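Local structure of lysyl-trna-dependent l-ysyl-phosphatidylgycerol synthase (Bacillus licheniformis, 4V36) at residues A[134-139]-A[236-241]; A[243-248]-A[256-261]. The protein transfers lysine from lysyl-tRNA to phosphatidylglycerol, a lipid modification associated with bacterial resistance. All blocks are in the same frame, centred on the assembly; numbering follows the deposited sequence.

Overall arrangement
Both contacts use helix 236-251, and they follow one another along the chain: contact 1 (134-139 with 236-241) takes its first turns, contact 2 (243-248 with 256-261) the turns after. Their centres lie about 13 Å apart, and Phe241 bridges them, its ring packing against Met258 and Phe256. Contact 1 sets helix 134-145 across the outer part of the helix, about 22 Å from the centre of the chain; contact 2, fully buried, lays the same helix on the central mixed sheet. Helix 236-251 is thus held between a second helix and the sheet, beside strand 220-228, which carries several residues of the lysine amide pocket.

Contact 1: A[134-139]-A[236-241]; sequences AGLRAI and IMDALF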
loop_
_atom_site.group_PDB
_atom_site.type_symbol
_atom_site.label_atom_id
_atom_site.label_comp_id
_atom_site.label_asym_id
_atom_site.label_seq_id
_atom_site.Cartn_x
_atom_site.Cartn_y
_atom_site.Cartn_z
ATOM N N ALA A 134 -26.204 5.272 9.956
ATOM C CA ALA A 134 -27.021 6.359 9.434
ATOM C C ALA A 134 -26.152 7.437 8.798
ATOM O O ALA A 134 -26.599 8.170 7.916
ATOM C CB ALA A 134 -27.882 6.953 10.536
ATOM N N GLY A 135 -24.906 7.527 9.251
ATOM C CA GLY A 135 -23.974 8.506 8.726
ATOM C C GLY A 135 -23.520 8.174 7.319
ATOM O O GLY A 135 -23.557 9.022 6.428
ATOM N N LEU A 136 -23.095 6.931 7.118
ATOM C CA LEU A 136 -22.618 6.484 5.815
ATOM C C LEU A 136 -23.745 6.444 4.788
ATOM O O LEU A 136 -23.540 6.766 3.617
ATOM C CB LEU A 136 -21.965 5.104 5.927
ATOM C CG LEU A 136 -20.689 5.020 6.764
ATOM C CD1 LEU A 136 -20.144 3.597 6.775
ATOM C CD2 LEU A 136 -19.646 5.996 6.242
ATOM N N ARG A 137 -24.934 6.048 5.231
ATOM C CA ARG A 137 -26.084 5.958 4.339
ATOM C C ARG A 137 -26.518 7.345 3.875
ATOM O O ARG A 137 -26.990 7.514 2.752
ATOM C CB ARG A 137 -27.246 5.236 5.026
ATOM C CG ARG A 137 -28.435 4.971 4.114
ATOM C CD ARG A 137 -29.482 4.084 4.777
ATOM N NE ARG A 137 -30.012 4.671 6.006
ATOM C CZ ARG A 137 -29.742 4.221 7.227
ATOM N NH1 ARG A 137 -28.950 3.170 7.390
ATOM N NH2 ARG A 137 -30.270 4.819 8.286
ATOM N N ALA A 138 -26.345 8.336 4.744
ATOM C CA ALA A 138 -26.675 9.715 4.402
ATOM C C ALA A 138 -25.736 10.242 3.323
ATOM O O ALA A 138 -26.159 10.951 2.410
ATOM C CB ALA A 138 -26.616 10.598 5.638
ATOM N N ILE A 139 -24.459 9.889 3.435
ATOM C CA ILE A 139 -23.455 10.307 2.463
ATOM C C ILE A 139 -23.741 9.700 1.093
ATOM O O ILE A 139 -23.687 10.389 0.075
ATOM C CB ILE A 139 -22.036 9.910 2.911
ATOM C CG1 ILE A 139 -21.706 10.558 4.257
ATOM C CG2 ILE A 139 -21.010 10.306 1.860
ATOM C CD1 ILE A 139 -20.319 10.241 4.766
ATOM N N ILE A 236 -16.323 12.897 0.593
ATOM C CA ILE A 236 -15.931 12.306 -0.683
ATOM C C ILE A 236 -15.242 10.951 -0.505
ATOM O O ILE A 236 -15.526 10.008 -1.243
ATOM C CB ILE A 236 -15.004 13.267 -1.477
ATOM C CG1 ILE A 236 -14.452 12.587 -2.734
ATOM C CG2 ILE A 236 -13.873 13.789 -0.597
ATOM C CD1 ILE A 236 -15.508 12.269 -3.771
ATOM N N MET A 237 -14.358 10.851 0.482
ATOM C CA MET A 237 -13.613 9.618 0.713
ATOM C C MET A 237 -14.523 8.495 1.198
ATOM O O MET A 237 -14.360 7.341 0.803
ATOM C CB MET A 237 -12.484 9.851 1.718
ATOM C CG MET A 237 -11.337 10.687 1.176
ATOM S SD MET A 237 -9.927 10.720 2.297
ATOM C CE MET A 237 -10.664 11.474 3.744
ATOM N N ASP A 238 -15.479 8.839 2.055
ATOM C CA ASP A 238 -16.453 7.870 2.540
ATOM C C ASP A 238 -17.321 7.361 1.397
ATOM O O ASP A 238 -17.607 6.168 1.310
ATOM C CB ASP A 238 -17.330 8.482 3.633
ATOM C CG ASP A 238 -16.605 8.610 4.958
ATOM O OD1 ASP A 238 -15.786 7.722 5.274
ATOM O OD2 ASP A 238 -16.857 9.597 5.682
ATOM N N ALA A 239 -17.729 8.274 0.521
ATOM C CA ALA A 239 -18.562 7.928 -0.625
ATOM C C ALA A 239 -17.850 6.961 -1.565
ATOM O O ALA A 239 -18.446 5.998 -2.043
ATOM C CB ALA A 239 -18.974 9.184 -1.375
ATOM N N LEU A 240 -16.572 7.224 -1.822
ATOM C CA LEU A 240 -15.792 6.404 -2.742
ATOM C C LEU A 240 -15.646 4.970 -2.246
ATOM O O LEU A 240 -15.766 4.027 -3.026
ATOM C CB LEU A 240 -14.410 7.021 -2.970
ATOM C CG LEU A 240 -14.379 8.347 -3.733
ATOM C CD1 LEU A 240 -12.949 8.809 -3.946
ATOM C CD2 LEU A 240 -15.113 8.227 -5.060
ATOM N N PHE A 241 -15.388 4.806 -0.951
ATOM C CA PHE A 241 -15.258 3.472 -0.374
ATOM C C PHE A 241 -16.586 2.723 -0.421
ATOM O O PHE A 241 -16.610 1.506 -0.598
ATOM C CB PHE A 241 -14.744 3.545 1.065
ATOM C CG PHE A 241 -13.256 3.714 1.169
ATOM C CD1 PHE A 241 -12.401 2.742 0.677
ATOM C CD2 PHE A 241 -12.710 4.837 1.767
ATOM C CE1 PHE A 241 -11.030 2.891 0.771
ATOM C CE2 PHE A 241 -11.341 4.993 1.864
ATOM C CZ PHE A 241 -10.499 4.019 1.366
#
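Helices 134-139 and 236-241 meet almost at a right angle, crossing at -88° with their axes 9.6 Å apart at the closest point. Such a steep crossing confines the contact to a small patch. The closest pair of CA atoms is that of Ile139 and Ala239, 6.3 Å apart, and no hydrogen bond links the two segments.

Ile139 is the chief contributor from helix 134-139, dividing its two branches between Asp238 and Ala239. CG2, anti to the backbone N, reaches Ala239 CB at 4.0 Å; the short methyl of alanine suits the place where the CA atoms are closest. CG1 lies beside the backbone N instead (chi1 -59°), and the extended chain beyond it carries CD1 to Asp238, 3.6 Å from both CB and OD2. The isoleucine therefore lies across the base of the aspartate and touches its carboxylate with a methyl group, a van der Waals contact. Leu136, one helical turn earlier, adds CD2 at 4.2 Å from Asp238 CG, so that aliphatic groups from two successive turns border one acid.

The polar end of Asp238 is served from another part of the chain: OD1 forms a salt bridge with Lys301 NZ and accepts a hydrogen bond from Tyr302 OH. These partners probably favour the charged form of the acid in its partly apolar setting. Leu136 also packs on Lys301 and Tyr302, so the same two residues meet both helices, while Phe143, farther along helix 134-145, extends the apolar seam onto Ile236 and Ala239.

The arrangement is a near-perpendicular helix-helix packing in a domain whose family belongs to the acetyltransferase clan, consistent with a GNAT-like fold; helix 134-145 crosses the start of the helix that connects strands 220-228 and 255-261.

Contact 2: A[243-248]-A[256-261]; sequences YLFQWG and FNMGMA
Phe245 of helix 243-248 points its edge at the face of Phe256 of strand 256-261, a T-shaped pair with centroids 5.1 Å apart and planes at 64°. Phe245 CE1 comes within 3.4 Å of Phe256 CD1. With CG anti to the backbone N, the Phe256 side chain is directed at the helix, and its second torsion, near perpendicular, turns a ring face to Phe245. The axes lie 10.6 Å apart, the usual spacing of a helix on a sheet, and the two rings occupy that layer without any polar atom that would need a partner.

A sulfur contact continues the edge: Met258 SD lies in the plane of the Phe245 ring, 3.9 Å from CZ, a Met-aromatic contact in which a polarisable sulfur meets the ring's C-H edge.

Aliphatic packing is supplied by Leu244, whose CD1 meets Phe256 CZ at 3.9 Å; this leucine also rests on Ile223.

No hydrogen bond joins the two segments. Within the strand, Asn257 OD1 accepts from Gly259 N at 2.8 Å, an Asx turn, while its ND2 bonds Glu118 OE1 on strand 111-122. At Gly259 (phi 89°, psi 176°) a CB would hit Met258 O, so glycine fits.

Helix and strand run nearly antiparallel, as befits the helix-to-strand half of the beta-alpha-beta unit 220-228, 236-251, 255-261.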
loop_
_atom_site.group_PDB
_atom_site.type_symbol
_atom_site.label_atom_id
_atom_site.label_comp_id
_atom_site.label_asym_id
_atom_site.label_seq_id
_atom_site.Cartn_x
_atom_site.Cartn_y
_atom_site.Cartn_z
ATOM N N TYR A 243 -18.959 3.201 -2.767
ATOM C CA TYR A 243 -19.082 2.814 -4.169
ATOM C C TYR A 243 -18.130 1.671 -4.510
ATOM O O TYR A 243 -18.482 0.765 -5.266
ATOM C CB TYR A 243 -18.815 4.006 -5.090
ATOM C CG TYR A 243 -19.952 5.001 -5.168
ATOM C CD1 TYR A 243 -21.195 4.624 -5.658
ATOM C CD2 TYR A 243 -19.776 6.320 -4.772
ATOM C CE1 TYR A 243 -22.237 5.529 -5.737
ATOM C CE2 TYR A 243 -20.811 7.233 -4.847
ATOM C CZ TYR A 243 -22.038 6.833 -5.332
ATOM O OH TYR A 243 -23.070 7.740 -5.409
ATOM N N LEU A 244 -16.923 1.721 -3.953
ATOM C CA LEU A 244 -15.929 0.674 -4.173
ATOM C C LEU A 244 -16.391 -0.667 -3.615
ATOM O O LEU A 244 -16.262 -1.698 -4.274
ATOM C CB LEU A 244 -14.590 1.059 -3.544
ATOM C CG LEU A 244 -13.665 1.948 -4.375
ATOM C CD1 LEU A 244 -12.428 2.326 -3.578
ATOM C CD2 LEU A 244 -13.279 1.247 -5.666
ATOM N N PHE A 245 -16.927 -0.645 -2.398
ATOM C CA PHE A 245 -17.387 -1.868 -1.746
ATOM C C PHE A 245 -18.591 -2.458 -2.476
ATOM O O PHE A 245 -18.756 -3.677 -2.534
ATOM C CB PHE A 245 -17.739 -1.605 -0.280
ATOM C CG PHE A 245 -16.559 -1.219 0.571
ATOM C CD1 PHE A 245 -15.264 -1.365 0.101
ATOM C CD2 PHE A 245 -16.747 -0.711 1.846
ATOM C CE1 PHE A 245 -14.182 -1.008 0.883
ATOM C CE2 PHE A 245 -15.670 -0.353 2.633
ATOM C CZ PHE A 245 -14.385 -0.504 2.151
ATOM N N GLN A 246 -19.428 -1.587 -3.031
ATOM C CA GLN A 246 -20.575 -2.025 -3.819
ATOM C C GLN A 246 -20.117 -2.722 -5.093
ATOM O O GLN A 246 -20.633 -3.780 -5.456
ATOM C CB GLN A 246 -21.477 -0.841 -4.166
ATOM C CG GLN A 246 -22.625 -1.195 -5.098
ATOM C CD GLN A 246 -23.457 0.010 -5.486
ATOM O OE1 GLN A 246 -23.131 1.144 -5.134
ATOM N NE2 GLN A 246 -24.540 -0.228 -6.216
ATOM N N TRP A 247 -19.142 -2.120 -5.765
ATOM C CA TRP A 247 -18.596 -2.675 -6.996
ATOM C C TRP A 247 -17.850 -3.980 -6.736
ATOM O O TRP A 247 -17.975 -4.937 -7.499
ATOM C CB TRP A 247 -17.670 -1.660 -7.668
ATOM C CG TRP A 247 -17.022 -2.169 -8.918
ATOM C CD1 TRP A 247 -17.531 -2.118 -10.184
ATOM C CD2 TRP A 247 -15.742 -2.800 -9.025
ATOM N NE1 TRP A 247 -16.645 -2.681 -11.072
ATOM C CE2 TRP A 247 -15.539 -3.107 -10.385
ATOM C CE3 TRP A 247 -14.745 -3.134 -8.102
ATOM C CZ2 TRP A 247 -14.383 -3.734 -10.844
ATOM C CZ3 TRP A 247 -13.599 -3.757 -8.559
ATOM C CH2 TRP A 247 -13.428 -4.050 -9.918
ATOM N N GLY A 248 -17.075 -4.009 -5.655
ATOM C CA GLY A 248 -16.309 -5.187 -5.292
ATOM C C GLY A 248 -17.190 -6.377 -4.963
ATOM O O GLY A 248 -16.897 -7.507 -5.356
ATOM N N PHE A 256 -11.824 -6.311 1.183
ATOM C CA PHE A 256 -11.172 -5.112 0.670
ATOM C C PHE A 256 -10.130 -4.605 1.662
ATOM O O PHE A 256 -10.397 -4.500 2.858
ATOM C CB PHE A 256 -12.198 -4.015 0.379
ATOM C CG PHE A 256 -11.650 -2.871 -0.431
ATOM C CD1 PHE A 256 -10.964 -1.833 0.179
ATOM C CD2 PHE A 256 -11.825 -2.835 -1.804
ATOM C CE1 PHE A 256 -10.459 -0.783 -0.566
ATOM C CE2 PHE A 256 -11.323 -1.788 -2.555
ATOM C CZ PHE A 256 -10.639 -0.760 -1.935
ATOM N N ASN A 257 -8.943 -4.294 1.154
ATOM C CA ASN A 257 -7.874 -3.754 1.985
ATOM C C ASN A 257 -7.883 -2.231 1.933
ATOM O O ASN A 257 -7.568 -1.637 0.905
ATOM C CB ASN A 257 -6.518 -4.301 1.531
ATOM C CG ASN A 257 -5.415 -4.067 2.549
ATOM O OD1 ASN A 257 -5.480 -3.143 3.360
ATOM N ND2 ASN A 257 -4.388 -4.909 2.507
ATOM N N MET A 258 -8.247 -1.600 3.045
ATOM C CA MET A 258 -8.319 -0.143 3.101
ATOM C C MET A 258 -6.966 0.488 3.410
ATOM O O MET A 258 -6.869 1.697 3.615
ATOM C CB MET A 258 -9.344 0.303 4.143
ATOM C CG MET A 258 -10.772 -0.086 3.822
ATOM S SD MET A 258 -11.949 0.717 4.925
ATOM C CE MET A 258 -11.648 2.439 4.539
ATOM N N GLY A 259 -5.922 -0.333 3.446
ATOM C CA GLY A 259 -4.590 0.160 3.738
ATOM C C GLY A 259 -4.291 0.145 5.223
ATOM O O GLY A 259 -5.158 -0.169 6.039
ATOM N N MET A 260 -3.060 0.497 5.577
ATOM C CA MET A 260 -2.625 0.436 6.966
ATOM C C MET A 260 -3.145 1.616 7.782
ATOM O O MET A 260 -3.279 2.731 7.277
ATOM C CB MET A 260 -1.096 0.378 7.042
ATOM C CG MET A 260 -0.562 -0.075 8.394
ATOM S SD MET A 260 1.217 -0.362 8.392
ATOM C CE MET A 260 1.824 1.300 8.134
ATOM N N ALA A 261 -3.443 1.352 9.048
ATOM C CA ALA A 261 -3.863 2.384 9.982
ATOM C C ALA A 261 -2.970 2.334 11.217
ATOM O O ALA A 261 -2.412 1.282 11.531
ATOM C CB ALA A 261 -5.326 2.199 10.361
#